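Local coordinates for protein transcriptional regulator, ROK family (Vibrio cholerae O1 biovar eltor, PDB 1Z05) that probably binds DNA as a transcriptional regulator of the ROK family, is homologous to Mlc of Escherichia coli, carries zinc, and is associated with carbohydrate metabolism, at residues D217-A222 / I264-H269; K226-S231 / A405-A410; I54-L59 / K72-L77; L47-G52 / L412-L417; V337-G342 / Y375-Q380. All blocks are in the same frame, centred on the assembly; numbering follows the deposited sequence. Where two conformers were deposited one is given.

Interaction 1 of 5, residues D217-A222 / I264-H269; sequences DTRAWA and IGELGH. With ZN (zinc ion), chain B.
Arg219 and Glu266 make the salt bridge of this contact, and it runs to a single oxygen. The guanidinium comes end-on, NH1 at 2.8 Å and NH2 at 2.9 Å from Glu266 OE2, and both hydrogen bonds are bent (145° for NH1), as two N-H groups converging on one atom must be. OE2 lies near the guanidinium plane, yet the carboxylate plane stands 90° to it, and the oxygen is met on its anti side. Glu266 was modelled in two conformers; this geometry belongs to one of them.

Among the other polar neighbours, Arg219 NE sits 3.2 Å from Ile264 O, but the angle is too poor for a hydrogen bond. NH2 also donates to Ala248 O, and NH1 weakly to Gly262 O.

In packing, the adjacent Thr218 CB covers one guanidinium face. Bends at chi2 and chi3 carry this buried arginine from its helix to the 264-269 segment.

The metal bond comes at the far end of that segment, where His269 ND1 binds zinc at 2.1 Å alongside Cys279, Cys281 and Cys286. Helix 217-228 follows the last strand of one sheet, whereas Gly265 and Leu267 bond through their backbones to strand 246-252 of the other. The bridge thus joins the two lobes of the ASKHA fold at the Glu-x-Gly-His motif, which leads into the ROK zinc site.

Interaction 2 of 5, residues K226-S231 / A405-A410; sequences KLFGHS and ATMPGA
Phe228 presents one ring face to Met407 CE, while the opposite face is occupied by its own neighbour, Leu227 CB, 3.9 Å above the plane and offset toward the rim. On the Met407 side the methyl makes a CH-pi contact, with CE 3.9 Å from the centroid of the Phe228 ring and 18° off the normal. It is displaced toward CD2, to which CE comes within 3.7 Å. At the ring edge, near the plane, Phe228 CE2 meets the backbone of the next helix turn, 3.9 Å from Ala410 C. The Ala410 methyl is a little farther off, its CB 4.2 Å from Phe228 CE2.

Met407 reaches the face by folding back on itself: chi2 (-42°) and chi3 (-70°) both bend the chain, and the two side chains cross at about a right angle. It is the terminal methyl rather than the sulfur that is nearest to the ring.

The contact sets the C-terminal part of helix 217-228 against the first turn of helix 407-418. The latter returns from strand 395-398 of one lobe of the ASKHA fold to lie beside the other, where Thr406 and Met407 touch strand 119-126. Pro408 extends the same helix-helix packing onto Ala220 and Trp221.

Around the aromatic side chain, Phe401 touches both Phe228 and Met407, and Lys414 lies against the ring one turn beyond Ala410. Beyond Phe228, His230 N bonds back to Glu225 OE1. On the other helix, Ala410 N closes the first turn by donating to Thr406 O at 3.1 Å.

Interaction 3 of 5, residues I54-L59 / K72-L77; sequences ISRIDL and KITREL. With SO4 (sulfate ion), chain G.
Arg56 stretches out toward Thr74, its chain extended from CG to NE. The single N-H of NE is shared between Thr74 OG1, in a weak hydrogen bond of 3.3 Å, and a water at 3.1 Å. The threonine turns its oxygen into the cramped position between its backbone N and carbonyl carbon (chi1 52°). There OG1 can also bond to Ile70 O in the preceding turn, its stronger partner. Thr74 CG2, swung to the other side, faces Leu59 CD1 at 4.3 Å.

The same water lies 2.7 Å from Thr74 OG1 and 2.9 Å from sulfate O3. The far end of Arg56 is held by a salt bridge from NH2 to Glu85.

These are the two helices of a helix-turn-helix, 56-63 and 67-79, which helix 35-51 and strands 83-86 and 99-103 complete as a winged-helix domain; 67-79 would be the recognition helix.

Arg75 adopts the contrary shape. CG is anti to the backbone N (chi1 -178°), and bends at chi2 and chi3 curl the chain round sulfate O4, to which NE donates at 2.7 Å. The sulfate probably came from the crystallisation liquor. Beside it the guanidinium planes of Arg56 and Arg75 are only 4° apart, but the groups approach obliquely, their NH2 atoms separated by 4.2 Å. Helix 56-63 starts after Ser55, the N-cap, whose OG accepts from Asp58 N.

Interaction 4 of 5, residues L47-G52 / L412-L417; sequences LIDQKG and LIKQAL
Asp49 OD2 is gripped by two groups of one helix: Lys414 NZ, in a weak hydrogen bond of 3.2 Å that is also a salt bridge, and the hydroxyl of Tyr418, the stronger partner. Lys414 CE, next to the ammonium nitrogen, is 3.4 Å from Asp49 OD2. The second carboxylate oxygen, OD1, is tied to Thr103 OG1, so both ends of the group are held and its rotation is probably fixed. A lysine this close would be expected to help keep the aspartate ionised.

The two side chains approach from opposite directions. Asp49 CG is anti to the backbone N (chi1 -165°), whereas Lys414 bends at chi2 and chi3, with both torsions away from the usual staggered values.

Helix 35-51, the first helix of the winged-helix domain, which probably binds DNA, here faces helix 407-418 of the ROK fold across a thin, partly exposed junction. The nearest CA atoms, those of Asp49 and Leu417, are 10.1 Å apart, and the side chains do all the bridging. Lower down, the aliphatic part of Lys414 rests on Leu227 and Phe228. Asp49 sits close to the C-terminal end of its helix, where Gly52 N still bonds to Ile48 O at 2.8 Å before the chain turns off.

Interaction 5 of 5, residues V337-G342 / Y375-Q380; sequences VIQQLG and YPSIEQ
Ser377 and Gly342, with Ile378 beside them, bring two helices of the C-terminal ASKHA lobe together. Helix 332-356 leads into strand 360-364, and helix 371-385 forms the beta-alpha-beta crossover from that strand to the parallel strand 395-398. The two segments run roughly alike, at a crossing angle of -32°, with their axes 7.8 Å apart.

That closeness rests on Gly342: its CA comes within 4.6 Å of Ile378 CA, and with no side chain in between, backbone meets backbone. Ser377 packs against the turn before Gly342, its CB 3.6 Å from Gln339 O. Having OG beside its own backbone N (chi1 -76°) turns the hydroxyl toward the aliphatic base of Gln339, so that OG lies 3.4 Å from Gln339 CB. This is packing, not a polar bond.

Ile378 works from the other flank. Its CG1 rests 3.7 Å from Gly342 CA, and elsewhere the side chain touches Leu396 on strand 395-398, which ties the helix pair to the sheet. Just before Ser377 the helix is kinked at Pro376, whose N makes no bond to the preceding turn. Gly342 O, finally, accepts a CA-H...O contact from Ile378 CA at 3.5 Å, with 141° at the hydrogen.

Interaction 3 lies in the N-terminal winged-helix region, on the opposite side of the chain's centre from interaction 5, with centres about 51 Å apart. Interaction 4 joins the winged-helix region to the ROK fold: helix 35-51 packs through Leu47 and Ile48 on Leu59 of interaction 3, and helix 407-418 is shared with interaction 2, where Phe228 meets Lys414. Interactions 1 and 2 share helix 217-228, touch through Ala220 and Pro408, and alternate along the sequence. Interaction 5 falls within the span of interaction 2, all of it in the ROK fold. Helix 407-418 thus links the probable DNA-binding helices to the lobe interface, and interaction 1 continues from there to the zinc site.

Interaction 1 of 5, residues D217-A222 / I264-H269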
# COMPACT_ATOMS: atom_id res chain seq x y z
N ASP A 217 -0.04 5.92 16.14
CA ASP A 217 -0.09 4.78 17.05
C ASP A 217 -0.72 3.52 16.48
O ASP A 217 -0.25 2.42 16.76
CB ASP A 217 -0.68 5.15 18.42
CG ASP A 217 -2.11 5.72 18.33
OD1 ASP A 217 -2.65 5.92 17.22
OD2 ASP A 217 -2.69 5.98 19.41
N THR A 218 -1.79 3.68 15.68
CA THR A 218 -2.48 2.52 15.11
C THR A 218 -1.60 1.78 14.09
O THR A 218 -1.55 0.55 14.06
CB THR A 218 -3.83 2.93 14.47
OG1 THR A 218 -4.69 3.45 15.49
CG2 THR A 218 -4.53 1.72 13.80
N ARG A 219 -0.89 2.56 13.28
CA ARG A 219 -0.01 2.02 12.28
C ARG A 219 1.19 1.34 12.90
O ARG A 219 1.58 0.26 12.46
CB ARG A 219 0.43 3.11 11.29
CG ARG A 219 -0.51 3.21 10.09
CD ARG A 219 -1.60 4.24 10.30
NE ARG A 219 -2.93 3.65 10.18
CZ ARG A 219 -4.05 4.22 10.63
NH1 ARG A 219 -4.01 5.38 11.25
NH2 ARG A 219 -5.21 3.61 10.49
N ALA A 220 1.76 1.96 13.93
CA ALA A 220 2.90 1.37 14.65
C ALA A 220 2.49 0.13 15.45
O ALA A 220 3.28 -0.80 15.61
CB ALA A 220 3.55 2.41 15.56
N TRP A 221 1.26 0.13 15.95
CA TRP A 221 0.71 -1.03 16.62
C TRP A 221 0.56 -2.22 15.65
O TRP A 221 0.90 -3.35 16.00
CB TRP A 221 -0.61 -0.64 17.30
CG TRP A 221 -1.33 -1.70 18.06
CD1 TRP A 221 -0.86 -2.93 18.47
CD2 TRP A 221 -2.67 -1.60 18.55
NE1 TRP A 221 -1.84 -3.61 19.14
CE2 TRP A 221 -2.96 -2.82 19.21
CE3 TRP A 221 -3.66 -0.62 18.47
CZ2 TRP A 221 -4.21 -3.07 19.81
CZ3 TRP A 221 -4.90 -0.86 19.07
CH2 TRP A 221 -5.16 -2.08 19.73
N ALA A 222 0.07 -1.97 14.44
CA ALA A 222 -0.01 -3.05 13.44
C ALA A 222 1.38 -3.66 13.18
O ALA A 222 1.50 -4.87 13.04
CB ALA A 222 -0.63 -2.55 12.15
N ILE A 264 -3.53 5.98 6.39
CA ILE A 264 -4.03 4.93 5.49
C ILE A 264 -4.77 3.89 6.33
O ILE A 264 -4.21 3.32 7.27
CB ILE A 264 -2.92 4.26 4.63
CG1 ILE A 264 -2.16 5.30 3.79
CG2 ILE A 264 -3.50 3.16 3.74
CD1 ILE A 264 -3.00 6.03 2.77
N GLY A 265 -6.03 3.67 6.01
CA GLY A 265 -6.82 2.70 6.76
C GLY A 265 -7.83 3.28 7.73
O GLY A 265 -8.47 2.55 8.46
N GLU A 266 -7.96 4.61 7.74
CA GLU A 266 -8.95 5.24 8.61
C GLU A 266 -10.38 4.87 8.20
O GLU A 266 -10.78 5.08 7.05
CB GLU A 266 -8.77 6.76 8.66
CG GLU A 266 -7.60 7.20 9.54
CD GLU A 266 -7.67 6.61 10.95
OE1 GLU A 266 -8.68 6.84 11.65
OE2 GLU A 266 -6.71 5.92 11.34
N LEU A 267 -11.13 4.31 9.15
CA LEU A 267 -12.46 3.74 8.89
C LEU A 267 -13.64 4.58 9.35
O LEU A 267 -14.78 4.34 8.94
CB LEU A 267 -12.58 2.36 9.56
CG LEU A 267 -11.52 1.32 9.23
CD1 LEU A 267 -11.72 0.11 10.09
CD2 LEU A 267 -11.61 0.95 7.76
N GLY A 268 -13.39 5.56 10.21
CA GLY A 268 -14.47 6.23 10.95
C GLY A 268 -15.47 7.02 10.13
O GLY A 268 -16.60 7.25 10.59
N HIS A 269 -15.07 7.45 8.94
CA HIS A 269 -15.97 8.25 8.10
C HIS A 269 -16.48 7.55 6.85
O HIS A 269 -17.02 8.18 5.95
CB HIS A 269 -15.38 9.63 7.84
CG HIS A 269 -15.04 10.36 9.10
ND1 HIS A 269 -15.99 11.04 9.84
CD2 HIS A 269 -13.88 10.46 9.79
CE1 HIS A 269 -15.42 11.56 10.91
NE2 HIS A 269 -14.14 11.22 10.91
ZN ZN B . -18.06 11.50 9.58

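Interaction 2 of 5, residues K226-S231 / A405-A410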
# COMPACT_ATOMS: atom_id res chain seq x y z
N LYS A 226 2.90 -7.52 13.85
CA LYS A 226 3.70 -8.24 12.85
C LYS A 226 5.10 -8.68 13.35
O LYS A 226 5.57 -9.77 13.03
CB LYS A 226 3.81 -7.39 11.57
CG LYS A 226 4.77 -7.90 10.49
CD LYS A 226 4.40 -9.30 9.98
CE LYS A 226 5.47 -9.87 9.06
NZ LYS A 226 5.32 -11.34 8.94
N LEU A 227 5.75 -7.82 14.14
CA LEU A 227 7.10 -8.13 14.64
C LEU A 227 7.15 -8.89 15.97
O LEU A 227 8.07 -9.68 16.20
CB LEU A 227 7.94 -6.85 14.75
CG LEU A 227 8.13 -6.06 13.45
CD1 LEU A 227 8.98 -4.80 13.68
CD2 LEU A 227 8.76 -6.94 12.34
N PHE A 228 6.16 -8.66 16.84
CA PHE A 228 6.21 -9.14 18.22
C PHE A 228 4.93 -9.83 18.65
O PHE A 228 4.88 -10.46 19.71
CB PHE A 228 6.42 -7.96 19.20
CG PHE A 228 7.71 -7.22 19.04
CD1 PHE A 228 8.92 -7.80 19.38
CD2 PHE A 228 7.70 -5.90 18.60
CE1 PHE A 228 10.12 -7.10 19.25
CE2 PHE A 228 8.88 -5.20 18.46
CZ PHE A 228 10.10 -5.80 18.79
N GLY A 229 3.87 -9.69 17.85
CA GLY A 229 2.54 -10.03 18.32
C GLY A 229 1.85 -11.14 17.56
O GLY A 229 2.46 -12.18 17.26
N HIS A 230 0.58 -10.93 17.24
CA HIS A 230 -0.24 -12.04 16.74
C HIS A 230 -0.44 -12.08 15.23
O HIS A 230 -1.34 -12.75 14.74
CB HIS A 230 -1.57 -12.10 17.49
CG HIS A 230 -1.45 -12.69 18.86
ND1 HIS A 230 -2.46 -12.60 19.80
CD2 HIS A 230 -0.44 -13.36 19.46
CE1 HIS A 230 -2.08 -13.22 20.91
NE2 HIS A 230 -0.85 -13.68 20.73
N SER A 231 0.42 -11.37 14.50
CA SER A 231 0.42 -11.48 13.05
C SER A 231 1.82 -11.75 12.51
O SER A 231 2.11 -11.47 11.35
CB SER A 231 -0.22 -10.24 12.39
OG SER A 231 0.59 -9.09 12.53
N ALA A 405 1.55 0.25 25.87
CA ALA A 405 1.45 1.45 25.07
C ALA A 405 2.73 1.79 24.30
O ALA A 405 2.67 2.52 23.31
CB ALA A 405 1.04 2.62 25.96
N THR A 406 3.87 1.26 24.74
CA THR A 406 5.14 1.59 24.09
C THR A 406 5.72 0.50 23.18
O THR A 406 6.76 0.71 22.55
CB THR A 406 6.21 2.10 25.10
OG1 THR A 406 6.55 1.06 26.03
CG2 THR A 406 5.72 3.34 25.86
N MET A 407 5.06 -0.65 23.10
CA MET A 407 5.44 -1.70 22.15
C MET A 407 5.38 -1.26 20.68
O MET A 407 6.21 -1.71 19.89
CB MET A 407 4.66 -3.01 22.35
CG MET A 407 5.17 -3.88 23.49
SD MET A 407 6.97 -4.02 23.65
CE MET A 407 7.42 -5.02 22.23
N PRO A 408 4.38 -0.43 20.30
CA PRO A 408 4.42 0.16 18.97
C PRO A 408 5.72 0.90 18.67
O PRO A 408 6.26 0.75 17.58
CB PRO A 408 3.22 1.13 18.98
CG PRO A 408 2.26 0.53 19.93
CD PRO A 408 3.13 -0.06 21.02
N GLY A 409 6.25 1.67 19.63
CA GLY A 409 7.52 2.35 19.42
C GLY A 409 8.67 1.37 19.29
O GLY A 409 9.60 1.58 18.51
N ALA A 410 8.60 0.29 20.07
CA ALA A 410 9.59 -0.79 19.99
C ALA A 410 9.68 -1.39 18.58
O ALA A 410 10.78 -1.66 18.09
CB ALA A 410 9.29 -1.87 21.04

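Interaction 3 of 5, residues I54-L59 / K72-L77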
# COMPACT_ATOMS: atom_id res chain seq x y z
N ILE A 54 25.26 -18.00 13.45
CA ILE A 54 25.29 -18.28 12.01
C ILE A 54 26.67 -17.95 11.43
O ILE A 54 27.26 -16.94 11.79
CB ILE A 54 24.15 -17.51 11.26
CG1 ILE A 54 24.10 -17.90 9.78
CG2 ILE A 54 24.28 -15.99 11.45
CD1 ILE A 54 22.87 -17.35 9.03
N SER A 55 27.16 -18.81 10.55
CA SER A 55 28.47 -18.61 9.93
C SER A 55 28.40 -17.57 8.82
O SER A 55 27.34 -17.30 8.26
CB SER A 55 29.01 -19.92 9.36
OG SER A 55 28.28 -20.33 8.22
N ARG A 56 29.56 -17.02 8.48
CA ARG A 56 29.65 -16.05 7.40
C ARG A 56 29.29 -16.69 6.07
O ARG A 56 28.67 -16.04 5.22
CB ARG A 56 31.04 -15.42 7.36
CG ARG A 56 31.24 -14.32 8.38
CD ARG A 56 32.65 -13.75 8.31
NE ARG A 56 32.87 -12.72 9.32
CZ ARG A 56 33.09 -12.97 10.61
NH1 ARG A 56 33.12 -14.22 11.07
NH2 ARG A 56 33.29 -11.97 11.45
N ILE A 57 29.69 -17.94 5.88
CA ILE A 57 29.34 -18.66 4.65
C ILE A 57 27.81 -18.84 4.51
O ILE A 57 27.25 -18.61 3.44
CB ILE A 57 30.18 -19.97 4.43
CG1 ILE A 57 30.05 -20.50 3.00
CG2 ILE A 57 29.85 -21.05 5.45
CD1 ILE A 57 30.72 -19.63 1.94
N ASP A 58 27.14 -19.21 5.61
CA ASP A 58 25.67 -19.28 5.65
C ASP A 58 24.98 -17.93 5.41
O ASP A 58 23.95 -17.87 4.73
CB ASP A 58 25.20 -19.86 6.99
CG ASP A 58 25.32 -21.38 7.07
OD1 ASP A 58 26.06 -21.98 6.26
OD2 ASP A 58 24.66 -21.98 7.95
N LEU A 59 25.55 -16.86 5.96
CA LEU A 59 25.06 -15.51 5.69
C LEU A 59 25.23 -15.14 4.22
O LEU A 59 24.35 -14.52 3.62
CB LEU A 59 25.76 -14.48 6.57
CG LEU A 59 25.37 -14.37 8.04
CD1 LEU A 59 26.41 -13.49 8.76
CD2 LEU A 59 23.95 -13.84 8.21
N LYS A 72 32.97 -7.10 5.03
CA LYS A 72 32.89 -5.66 5.27
C LYS A 72 31.72 -5.28 6.18
O LYS A 72 31.89 -4.50 7.11
CB LYS A 72 32.83 -4.87 3.95
CG LYS A 72 34.15 -4.82 3.20
CD LYS A 72 34.14 -3.81 2.05
CE LYS A 72 33.36 -4.33 0.85
NZ LYS A 72 33.72 -3.60 -0.41
N ILE A 73 30.54 -5.85 5.92
CA ILE A 73 29.36 -5.59 6.74
C ILE A 73 29.53 -6.10 8.18
O ILE A 73 29.29 -5.35 9.13
CB ILE A 73 28.06 -6.18 6.12
CG1 ILE A 73 27.71 -5.44 4.82
CG2 ILE A 73 26.90 -6.10 7.12
CD1 ILE A 73 26.84 -6.24 3.84
N THR A 74 29.93 -7.36 8.34
CA THR A 74 30.10 -7.92 9.68
C THR A 74 31.19 -7.21 10.47
O THR A 74 31.06 -7.04 11.68
CB THR A 74 30.38 -9.44 9.68
OG1 THR A 74 31.48 -9.73 8.81
CG2 THR A 74 29.15 -10.23 9.24
N ARG A 75 32.27 -6.80 9.79
CA ARG A 75 33.35 -6.11 10.48
C ARG A 75 32.88 -4.78 11.09
O ARG A 75 33.21 -4.49 12.24
CB ARG A 75 34.57 -5.92 9.55
CG ARG A 75 35.82 -5.24 10.17
CD ARG A 75 36.22 -5.79 11.55
NE ARG A 75 36.13 -7.24 11.67
CZ ARG A 75 36.21 -7.91 12.82
NH1 ARG A 75 36.40 -7.26 13.97
NH2 ARG A 75 36.11 -9.23 12.83
N GLU A 76 32.13 -3.99 10.32
CA GLU A 76 31.54 -2.76 10.85
C GLU A 76 30.58 -3.06 12.02
O GLU A 76 30.60 -2.35 13.02
CB GLU A 76 30.84 -1.94 9.76
CG GLU A 76 31.75 -1.47 8.63
CD GLU A 76 31.33 -0.15 7.99
OE1 GLU A 76 30.32 0.46 8.43
OE2 GLU A 76 32.02 0.29 7.04
N LEU A 77 29.77 -4.11 11.89
CA LEU A 77 28.82 -4.45 12.95
C LEU A 77 29.52 -4.98 14.21
O LEU A 77 29.11 -4.67 15.33
CB LEU A 77 27.75 -5.42 12.46
CG LEU A 77 26.78 -4.99 11.35
CD1 LEU A 77 25.82 -6.13 11.02
CD2 LEU A 77 26.00 -3.72 11.70
S SO4 G . 37.75 -9.53 9.24
O1 SO4 G . 38.80 -9.43 10.25
O2 SO4 G . 38.37 -9.59 7.92
O3 SO4 G . 36.94 -10.72 9.48
O4 SO4 G . 36.89 -8.35 9.28
O HOH W 1 34.15 -9.87 9.16

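Interaction 4 of 5, residues L47-G52 / L412-L417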
# COMPACT_ATOMS: atom_id res chain seq x y z
N LEU A 47 19.19 -11.40 9.43
CA LEU A 47 19.55 -12.82 9.38
C LEU A 47 20.21 -13.30 10.68
O LEU A 47 19.84 -14.34 11.22
CB LEU A 47 20.45 -13.10 8.18
CG LEU A 47 19.76 -13.23 6.82
CD1 LEU A 47 20.79 -13.31 5.69
CD2 LEU A 47 18.81 -14.44 6.78
N ILE A 48 21.17 -12.52 11.17
CA ILE A 48 21.86 -12.84 12.42
C ILE A 48 20.90 -12.84 13.62
O ILE A 48 20.95 -13.73 14.48
CB ILE A 48 23.04 -11.85 12.67
CG1 ILE A 48 24.08 -12.00 11.56
CG2 ILE A 48 23.70 -12.12 14.01
CD1 ILE A 48 25.08 -10.87 11.50
N ASP A 49 20.02 -11.84 13.67
CA ASP A 49 19.05 -11.72 14.76
C ASP A 49 18.11 -12.92 14.80
O ASP A 49 17.84 -13.48 15.87
CB ASP A 49 18.27 -10.41 14.61
CG ASP A 49 17.51 -10.02 15.88
OD1 ASP A 49 17.97 -10.36 16.99
OD2 ASP A 49 16.46 -9.37 15.75
N GLN A 50 17.63 -13.33 13.63
CA GLN A 50 16.64 -14.39 13.55
C GLN A 50 17.22 -15.80 13.45
O GLN A 50 16.55 -16.77 13.79
CB GLN A 50 15.69 -14.12 12.37
CG GLN A 50 14.76 -12.94 12.62
CD GLN A 50 13.87 -12.60 11.44
OE1 GLN A 50 14.13 -13.00 10.30
NE2 GLN A 50 12.81 -11.83 11.71
N LYS A 51 18.46 -15.92 12.98
CA LYS A 51 19.05 -17.24 12.70
C LYS A 51 20.37 -17.53 13.41
O LYS A 51 20.86 -18.65 13.34
CB LYS A 51 19.23 -17.43 11.18
CG LYS A 51 17.97 -17.70 10.41
CD LYS A 51 18.28 -17.83 8.93
CE LYS A 51 17.01 -17.97 8.09
NZ LYS A 51 16.13 -16.75 8.17
N GLY A 52 20.96 -16.53 14.06
CA GLY A 52 22.23 -16.72 14.78
C GLY A 52 22.11 -17.75 15.91
O GLY A 52 21.02 -17.94 16.43
N LEU A 412 8.97 0.17 15.73
CA LEU A 412 9.63 1.16 14.88
C LEU A 412 11.16 1.00 14.94
O LEU A 412 11.84 1.12 13.93
CB LEU A 412 9.28 2.59 15.31
CG LEU A 412 7.83 3.07 15.18
CD1 LEU A 412 7.73 4.52 15.62
CD2 LEU A 412 7.32 2.91 13.74
N ILE A 413 11.67 0.78 16.14
CA ILE A 413 13.11 0.61 16.39
C ILE A 413 13.60 -0.71 15.79
O ILE A 413 14.61 -0.75 15.09
CB ILE A 413 13.44 0.69 17.92
CG1 ILE A 413 13.10 2.08 18.50
CG2 ILE A 413 14.92 0.34 18.21
CD1 ILE A 413 13.55 3.26 17.65
N LYS A 414 12.87 -1.80 16.06
CA LYS A 414 13.24 -3.08 15.46
C LYS A 414 13.30 -2.98 13.92
O LYS A 414 14.28 -3.43 13.32
CB LYS A 414 12.34 -4.22 15.95
CG LYS A 414 12.53 -5.53 15.19
CD LYS A 414 12.64 -6.72 16.11
CE LYS A 414 14.11 -7.01 16.42
NZ LYS A 414 14.30 -7.90 17.60
N GLN A 415 12.28 -2.38 13.31
CA GLN A 415 12.25 -2.25 11.85
C GLN A 415 13.34 -1.32 11.31
O GLN A 415 13.85 -1.54 10.20
CB GLN A 415 10.85 -1.84 11.35
CG GLN A 415 10.64 -2.01 9.83
CD GLN A 415 10.95 -3.41 9.32
OE1 GLN A 415 11.75 -3.58 8.40
NE2 GLN A 415 10.32 -4.43 9.91
N ALA A 416 13.73 -0.31 12.09
CA ALA A 416 14.84 0.59 11.70
C ALA A 416 16.20 -0.11 11.76
O ALA A 416 17.11 0.25 11.02
CB ALA A 416 14.87 1.86 12.55
N LEU A 417 16.34 -1.09 12.65
CA LEU A 417 17.53 -1.97 12.67
C LEU A 417 17.56 -2.85 11.41
O LEU A 417 18.57 -2.92 10.72
CB LEU A 417 17.55 -2.85 13.94
CG LEU A 417 17.78 -2.13 15.28
CD1 LEU A 417 17.48 -3.02 16.45
CD2 LEU A 417 19.21 -1.59 15.41

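Interaction 5 of 5, residues V337-G342 / Y375-Q380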
# COMPACT_ATOMS: atom_id res chain seq x y z
N VAL A 337 -26.40 -4.93 22.16
CA VAL A 337 -25.56 -3.77 21.82
C VAL A 337 -24.22 -4.21 21.21
O VAL A 337 -23.79 -3.68 20.19
CB VAL A 337 -25.36 -2.85 23.06
CG1 VAL A 337 -24.30 -1.77 22.80
CG2 VAL A 337 -26.69 -2.21 23.46
N ILE A 338 -23.56 -5.19 21.82
CA ILE A 338 -22.30 -5.73 21.27
C ILE A 338 -22.46 -6.40 19.90
O ILE A 338 -21.58 -6.29 19.03
CB ILE A 338 -21.58 -6.67 22.29
CG1 ILE A 338 -21.13 -5.89 23.54
CG2 ILE A 338 -20.38 -7.37 21.66
CD1 ILE A 338 -20.39 -4.59 23.25
N GLN A 339 -23.57 -7.12 19.71
CA GLN A 339 -23.85 -7.77 18.42
C GLN A 339 -24.07 -6.73 17.33
O GLN A 339 -23.52 -6.87 16.24
CB GLN A 339 -25.03 -8.76 18.52
CG GLN A 339 -24.68 -10.00 19.35
CD GLN A 339 -25.88 -10.88 19.63
OE1 GLN A 339 -27.03 -10.44 19.59
NE2 GLN A 339 -25.61 -12.15 19.94
N GLN A 340 -24.83 -5.69 17.62
CA GLN A 340 -25.04 -4.58 16.69
C GLN A 340 -23.72 -3.90 16.29
O GLN A 340 -23.50 -3.59 15.13
CB GLN A 340 -26.02 -3.57 17.27
CG GLN A 340 -26.43 -2.48 16.30
CD GLN A 340 -27.40 -1.48 16.91
OE1 GLN A 340 -28.37 -1.85 17.57
NE2 GLN A 340 -27.13 -0.19 16.69
N LEU A 341 -22.86 -3.68 17.28
CA LEU A 341 -21.51 -3.16 17.05
C LEU A 341 -20.73 -4.07 16.09
O LEU A 341 -20.13 -3.59 15.13
CB LEU A 341 -20.74 -3.03 18.37
CG LEU A 341 -19.26 -2.64 18.27
CD1 LEU A 341 -19.06 -1.27 17.63
CD2 LEU A 341 -18.62 -2.67 19.65
N GLY A 342 -20.76 -5.37 16.36
CA GLY A 342 -20.14 -6.38 15.49
C GLY A 342 -20.61 -6.36 14.05
O GLY A 342 -19.82 -6.53 13.13
N TYR A 375 -17.22 -11.41 18.11
CA TYR A 375 -16.59 -12.04 16.95
C TYR A 375 -17.56 -12.76 16.01
O TYR A 375 -17.46 -12.60 14.79
CB TYR A 375 -15.45 -12.97 17.37
CG TYR A 375 -14.17 -12.28 17.80
CD1 TYR A 375 -14.15 -10.91 18.09
CD2 TYR A 375 -12.99 -12.99 17.92
CE1 TYR A 375 -12.98 -10.29 18.51
CE2 TYR A 375 -11.82 -12.38 18.33
CZ TYR A 375 -11.82 -11.03 18.62
OH TYR A 375 -10.65 -10.45 19.01
N PRO A 376 -18.47 -13.59 16.56
CA PRO A 376 -19.46 -14.23 15.68
C PRO A 376 -20.32 -13.25 14.87
O PRO A 376 -20.66 -13.55 13.72
CB PRO A 376 -20.33 -15.04 16.65
CG PRO A 376 -19.42 -15.34 17.78
CD PRO A 376 -18.61 -14.07 17.95
N SER A 377 -20.66 -12.11 15.46
CA SER A 377 -21.39 -11.05 14.74
C SER A 377 -20.60 -10.44 13.60
O SER A 377 -21.14 -10.23 12.50
CB SER A 377 -21.87 -9.97 15.71
OG SER A 377 -22.99 -10.45 16.42
N ILE A 378 -19.32 -10.14 13.86
CA ILE A 378 -18.39 -9.66 12.84
C ILE A 378 -18.25 -10.68 11.71
O ILE A 378 -18.33 -10.33 10.53
CB ILE A 378 -16.98 -9.36 13.43
CG1 ILE A 378 -17.07 -8.30 14.53
CG2 ILE A 378 -15.99 -8.95 12.31
CD1 ILE A 378 -15.72 -7.85 15.13
N GLU A 379 -18.02 -11.94 12.09
CA GLU A 379 -17.76 -13.00 11.12
C GLU A 379 -18.93 -13.27 10.17
O GLU A 379 -18.70 -13.53 9.00
CB GLU A 379 -17.31 -14.28 11.82
CG GLU A 379 -15.92 -14.15 12.46
CD GLU A 379 -15.56 -15.30 13.40
OE1 GLU A 379 -16.38 -16.23 13.58
OE2 GLU A 379 -14.43 -15.28 13.95
N GLN A 380 -20.16 -13.23 10.67
CA GLN A 380 -21.32 -13.50 9.81
C GLN A 380 -21.49 -12.40 8.77
O GLN A 380 -21.86 -12.67 7.63
CB GLN A 380 -22.60 -13.70 10.63
CG GLN A 380 -23.80 -14.23 9.82
CD GLN A 380 -23.53 -15.56 9.12
OE1 GLN A 380 -22.83 -16.43 9.64
NE2 GLN A 380 -24.11 -15.73 7.94